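Long-range contact in Lmo0131 protein (Listeria monocytogenes, PDB 4Q6J), which probably acts as a cyclic-di-GMP-specific phosphodiesterase of the EAL family, though its function has not been established: residues K146-K159 and Y166-D178. Sequence-based numbering, arbitrary orientation.
Sequences KDLGVKVSMDDFGK and YLRSLPIDIVKTD. With EDO (1,2-ethanediol), chain Q.
Lys146 kinks about its CG-CD bond (chi3 75°), and Asp173 holds CG anti to its carbonyl carbon (chi1 -62°), which brings the carboxylate up against the ammonium approaching from the other side. A lysine suits the end of helix 136-146 because its long chain reaches two acceptors: NZ bonds Pro171 O at 2.6 Å, from above the carbonyl plane, and forms a salt bridge with Asp173 OD1 at 3.0 Å, from above the carboxylate plane. The short aspartate turns OD2 back to the strand edge, where its anti lone pair takes Val152 N at 2.8 Å. Val152 O in turn accepts both Asp173 N and Ile174 N. Beyond it the strands pair in parallel, Met154 N bonding to Ile174 O and Lys176 N to Met154 O.

On the helix side, the long, flexible selenomethionine Met154 reaches from strand to helix, CE lying 3.5 Å from Tyr166 CB; buried Phe157 spans Val175 CG1 with CB and Leu167 CD2 with its broad ring. Small Ser153 faces the barrel interior, OG hydrogen-bonded to Glu123; Lys176 NZ forms a salt bridge with Glu212. In this TIM-barrel beta-alpha-beta unit, Asp173 thus pins its loop to strand 151-154, and Lys146 probably keeps the carboxylate ionised.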
loop_
_atom_site.group_PDB
_atom_site.type_symbol
_atom_site.label_atom_id
_atom_site.label_comp_id
_atom_site.label_asym_id
_atom_site.label_seq_id
_atom_site.Cartn_x
_atom_site.Cartn_y
_atom_site.Cartn_z
ATOM N N LYS B 146 3.271 -27.469 10.827
ATOM C CA LYS B 146 2.509 -27.761 12.040
ATOM C C LYS B 146 2.416 -29.275 12.280
ATOM O O LYS B 146 2.335 -29.715 13.414
ATOM C CB LYS B 146 1.114 -27.147 11.985
ATOM C CG LYS B 146 1.125 -25.618 12.063
ATOM C CD LYS B 146 -0.233 -25.025 12.356
ATOM C CE LYS B 146 -0.588 -25.233 13.824
ATOM N NZ LYS B 146 -1.766 -24.439 14.243
ATOM N N ASP B 147 2.457 -30.066 11.211
ATOM C CA ASP B 147 2.423 -31.527 11.323
ATOM C C ASP B 147 3.612 -32.064 12.102
ATOM O O ASP B 147 3.584 -33.198 12.535
ATOM C CB ASP B 147 2.414 -32.203 9.954
ATOM C CG ASP B 147 1.091 -31.999 9.172
ATOM O OD1 ASP B 147 0.044 -31.688 9.781
ATOM O OD2 ASP B 147 1.106 -32.178 7.932
ATOM N N LEU B 148 4.653 -31.255 12.269
ATOM C CA LEU B 148 5.838 -31.677 12.999
ATOM C C LEU B 148 5.767 -31.285 14.485
ATOM O O LEU B 148 6.519 -31.794 15.316
ATOM C CB LEU B 148 7.097 -31.092 12.335
ATOM C CG LEU B 148 7.358 -31.480 10.870
ATOM C CD1 LEU B 148 8.398 -30.565 10.216
ATOM C CD2 LEU B 148 7.748 -32.963 10.734
ATOM N N GLY B 149 4.865 -30.377 14.818
ATOM C CA GLY B 149 4.689 -29.959 16.198
ATOM C C GLY B 149 4.900 -28.475 16.400
ATOM O O GLY B 149 4.583 -27.943 17.457
ATOM N N VAL B 150 5.444 -27.825 15.372
ATOM C CA VAL B 150 5.730 -26.386 15.328
ATOM C C VAL B 150 4.481 -25.522 15.518
ATOM O O VAL B 150 3.401 -25.824 14.978
ATOM C CB VAL B 150 6.407 -26.052 13.971
ATOM C CG1 VAL B 150 6.674 -24.548 13.787
ATOM C CG2 VAL B 150 7.690 -26.821 13.850
ATOM N N LYS B 151 4.639 -24.446 16.284
ATOM C CA LYS B 151 3.558 -23.466 16.476
ATOM C C LYS B 151 3.630 -22.291 15.481
ATOM O O LYS B 151 4.678 -22.033 14.877
ATOM C CB LYS B 151 3.566 -22.960 17.911
ATOM C CG LYS B 151 3.475 -24.051 18.893
ATOM C CD LYS B 151 2.056 -24.522 19.018
ATOM C CE LYS B 151 1.909 -25.596 20.104
ATOM N NZ LYS B 151 0.471 -26.004 20.326
ATOM N N VAL B 152 2.502 -21.609 15.316
ATOM C CA VAL B 152 2.374 -20.501 14.368
ATOM C C VAL B 152 1.708 -19.274 15.011
ATOM O O VAL B 152 0.625 -19.363 15.578
ATOM C CB VAL B 152 1.548 -20.927 13.138
ATOM C CG1 VAL B 152 1.246 -19.719 12.241
ATOM C CG2 VAL B 152 2.288 -22.003 12.362
ATOM N N SER B 153 2.385 -18.135 14.958
ATOM C CA SER B 153 1.799 -16.909 15.460
ATOM C C SER B 153 1.753 -15.860 14.363
ATOM O O SER B 153 2.286 -16.060 13.297
ATOM C CB SER B 153 2.589 -16.381 16.652
ATOM O OG SER B 153 3.900 -16.097 16.283
HETATM N N MSE B 154 1.112 -14.729 14.634
HETATM C CA MSE B 154 1.068 -13.628 13.672
HETATM C C MSE B 154 1.281 -12.345 14.437
HETATM O O MSE B 154 0.774 -12.177 15.541
HETATM C CB MSE B 154 -0.270 -13.608 12.904
HETATM C CG MSE B 154 -1.479 -13.379 13.766
HETATM SE SE MSE B 154 -3.211 -13.359 12.826
HETATM C CE MSE B 154 -2.954 -11.636 11.865
ATOM N N ASP B 155 2.038 -11.435 13.850
ATOM C CA ASP B 155 2.352 -10.173 14.522
ATOM C C ASP B 155 1.318 -9.082 14.227
ATOM O O ASP B 155 0.413 -9.284 13.415
ATOM C CB ASP B 155 3.738 -9.695 14.107
ATOM C CG ASP B 155 3.725 -8.967 12.790
ATOM O OD1 ASP B 155 2.783 -9.195 11.994
ATOM O OD2 ASP B 155 4.660 -8.162 12.539
ATOM N N ASP B 156 1.479 -7.931 14.882
ATOM C CA ASP B 156 0.808 -6.682 14.480
ATOM C C ASP B 156 -0.703 -6.821 14.406
ATOM O O ASP B 156 -1.314 -6.238 13.531
ATOM C CB ASP B 156 1.295 -6.233 13.081
ATOM C CG ASP B 156 2.627 -5.458 13.101
ATOM O OD1 ASP B 156 3.351 -5.468 14.116
ATOM O OD2 ASP B 156 2.949 -4.828 12.067
ATOM N N PHE B 157 -1.311 -7.597 15.306
ATOM C CA PHE B 157 -2.701 -7.901 15.072
ATOM C C PHE B 157 -3.525 -6.629 15.057
ATOM O O PHE B 157 -3.622 -5.891 16.006
ATOM C CB PHE B 157 -3.307 -8.908 16.070
ATOM C CG PHE B 157 -4.719 -9.298 15.714
ATOM C CD1 PHE B 157 -5.777 -8.531 16.140
ATOM C CD2 PHE B 157 -4.973 -10.354 14.873
ATOM C CE1 PHE B 157 -7.063 -8.852 15.794
ATOM C CE2 PHE B 157 -6.266 -10.670 14.512
ATOM C CZ PHE B 157 -7.310 -9.922 14.978
ATOM N N GLY B 158 -4.146 -6.444 13.917
ATOM C CA GLY B 158 -5.160 -5.467 13.645
ATOM C C GLY B 158 -4.590 -4.179 13.117
ATOM O O GLY B 158 -5.294 -3.450 12.440
ATOM N N LYS B 159 -3.338 -3.886 13.442
ATOM C CA LYS B 159 -2.604 -2.856 12.728
ATOM C C LYS B 159 -2.247 -3.298 11.324
ATOM O O LYS B 159 -2.527 -2.602 10.367
ATOM C CB LYS B 159 -1.340 -2.460 13.490
ATOM C CG LYS B 159 -0.349 -1.646 12.669
ATOM C CD LYS B 159 0.953 -1.390 13.409
ATOM C CE LYS B 159 1.802 -0.382 12.650
ATOM N NZ LYS B 159 3.261 -0.536 12.880
ATOM N N TYR B 166 -6.325 -13.270 8.033
ATOM C CA TYR B 166 -5.265 -14.136 8.516
ATOM C C TYR B 166 -5.775 -15.079 9.590
ATOM O O TYR B 166 -5.546 -16.290 9.565
ATOM C CB TYR B 166 -4.123 -13.302 9.075
ATOM C CG TYR B 166 -3.177 -12.853 8.011
ATOM C CD1 TYR B 166 -3.414 -11.705 7.278
ATOM C CD2 TYR B 166 -2.041 -13.578 7.725
ATOM C CE1 TYR B 166 -2.518 -11.292 6.283
ATOM C CE2 TYR B 166 -1.152 -13.185 6.731
ATOM C CZ TYR B 166 -1.385 -12.051 6.009
ATOM O OH TYR B 166 -0.478 -11.663 5.030
ATOM N N LEU B 167 -6.480 -14.507 10.544
ATOM C CA LEU B 167 -7.029 -15.271 11.638
ATOM C C LEU B 167 -8.005 -16.331 11.171
ATOM O O LEU B 167 -8.004 -17.440 11.672
ATOM C CB LEU B 167 -7.730 -14.322 12.607
ATOM C CG LEU B 167 -8.032 -14.937 13.954
ATOM C CD1 LEU B 167 -6.837 -15.661 14.525
ATOM C CD2 LEU B 167 -8.417 -13.823 14.856
ATOM N N ARG B 168 -8.844 -15.967 10.205
ATOM C CA ARG B 168 -9.842 -16.854 9.644
ATOM C C ARG B 168 -9.227 -18.001 8.849
ATOM O O ARG B 168 -9.590 -19.147 9.049
ATOM C CB ARG B 168 -10.762 -16.053 8.732
ATOM C CG ARG B 168 -11.642 -16.902 7.879
ATOM C CD ARG B 168 -12.403 -16.088 6.859
ATOM N NE ARG B 168 -13.503 -16.876 6.312
ATOM C CZ ARG B 168 -14.508 -16.388 5.597
ATOM N NH1 ARG B 168 -14.588 -15.099 5.319
ATOM N NH2 ARG B 168 -15.434 -17.206 5.175
ATOM N N SER B 169 -8.270 -17.695 7.976
ATOM C CA SER B 169 -7.847 -18.657 6.975
ATOM C C SER B 169 -6.431 -19.251 7.099
ATOM O O SER B 169 -5.998 -20.005 6.223
ATOM C CB SER B 169 -8.070 -18.069 5.589
ATOM O OG SER B 169 -9.383 -17.545 5.494
ATOM N N LEU B 170 -5.719 -18.924 8.174
ATOM C CA LEU B 170 -4.443 -19.574 8.470
ATOM C C LEU B 170 -4.539 -20.356 9.788
ATOM O O LEU B 170 -5.431 -20.094 10.594
ATOM C CB LEU B 170 -3.325 -18.535 8.524
ATOM C CG LEU B 170 -3.039 -17.865 7.188
ATOM C CD1 LEU B 170 -1.924 -16.899 7.389
ATOM C CD2 LEU B 170 -2.681 -18.917 6.190
ATOM N N PRO B 171 -3.641 -21.329 10.009
ATOM C CA PRO B 171 -3.765 -22.153 11.216
ATOM C C PRO B 171 -3.008 -21.558 12.426
ATOM O O PRO B 171 -2.103 -22.138 12.983
ATOM C CB PRO B 171 -3.185 -23.491 10.767
ATOM C CG PRO B 171 -2.114 -23.105 9.869
ATOM C CD PRO B 171 -2.626 -21.877 9.098
ATOM N N ILE B 172 -3.448 -20.379 12.836
ATOM C CA ILE B 172 -2.792 -19.590 13.861
ATOM C C ILE B 172 -3.002 -20.152 15.278
ATOM O O ILE B 172 -4.117 -20.502 15.657
ATOM C CB ILE B 172 -3.299 -18.126 13.805
ATOM C CG1 ILE B 172 -3.217 -17.562 12.387
ATOM C CG2 ILE B 172 -2.528 -17.265 14.750
ATOM C CD1 ILE B 172 -1.872 -17.698 11.786
ATOM N N ASP B 173 -1.908 -20.250 16.044
ATOM C CA ASP B 173 -1.926 -20.656 17.454
ATOM C C ASP B 173 -1.856 -19.446 18.400
ATOM O O ASP B 173 -2.457 -19.446 19.466
ATOM C CB ASP B 173 -0.723 -21.549 17.794
ATOM C CG ASP B 173 -0.696 -22.840 17.014
ATOM O OD1 ASP B 173 -1.655 -23.626 17.140
ATOM O OD2 ASP B 173 0.287 -23.078 16.297
ATOM N N ILE B 174 -1.084 -18.435 18.028
ATOM C CA ILE B 174 -0.833 -17.301 18.913
ATOM C C ILE B 174 -1.014 -15.978 18.165
ATOM O O ILE B 174 -0.486 -15.775 17.073
ATOM C CB ILE B 174 0.591 -17.364 19.527
ATOM C CG1 ILE B 174 0.736 -18.559 20.469
ATOM C CG2 ILE B 174 0.946 -16.078 20.241
ATOM C CD1 ILE B 174 1.926 -19.399 20.129
ATOM N N VAL B 175 -1.805 -15.099 18.760
ATOM C CA VAL B 175 -1.983 -13.748 18.259
ATOM C C VAL B 175 -1.124 -12.802 19.073
ATOM O O VAL B 175 -1.229 -12.771 20.295
ATOM C CB VAL B 175 -3.450 -13.310 18.374
ATOM C CG1 VAL B 175 -3.577 -11.789 18.280
ATOM C CG2 VAL B 175 -4.300 -14.036 17.322
ATOM N N LYS B 176 -0.281 -12.044 18.387
ATOM C CA LYS B 176 0.564 -11.054 19.020
ATOM C C LYS B 176 0.047 -9.659 18.682
ATOM O O LYS B 176 -0.389 -9.382 17.555
ATOM C CB LYS B 176 2.020 -11.252 18.589
ATOM C CG LYS B 176 2.430 -12.707 18.733
ATOM C CD LYS B 176 3.925 -12.924 18.766
ATOM C CE LYS B 176 4.571 -12.351 20.020
ATOM N NZ LYS B 176 6.006 -12.068 19.774
ATOM N N THR B 177 0.064 -8.789 19.677
ATOM C CA THR B 177 -0.388 -7.418 19.502
ATOM C C THR B 177 0.756 -6.469 19.748
ATOM O O THR B 177 1.628 -6.742 20.555
ATOM C CB THR B 177 -1.508 -7.117 20.472
ATOM O OG1 THR B 177 -1.033 -7.335 21.806
ATOM C CG2 THR B 177 -2.687 -8.040 20.190
ATOM N N ASP B 178 0.780 -5.355 19.043
ATOM C CA ASP B 178 1.930 -4.493 19.189
ATOM C C ASP B 178 1.662 -3.419 20.231
ATOM O O ASP B 178 0.593 -3.380 20.850
ATOM C CB ASP B 178 2.443 -3.967 17.840
ATOM C CG ASP B 178 1.563 -2.926 17.234
ATOM O OD1 ASP B 178 1.730 -1.742 17.580
ATOM O OD2 ASP B 178 0.738 -3.289 16.377
HETATM C C1 EDO Q . 8.038 -5.954 10.436
HETATM O O1 EDO Q . 8.010 -6.778 11.610
HETATM C C2 EDO Q . 6.754 -5.147 10.321
HETATM O O2 EDO Q . 5.667 -6.029 10.063
HETATM O O HOH W 1 -1.780 -26.398 17.716
HETATM O O HOH W 2 -1.550 -4.630 17.385
#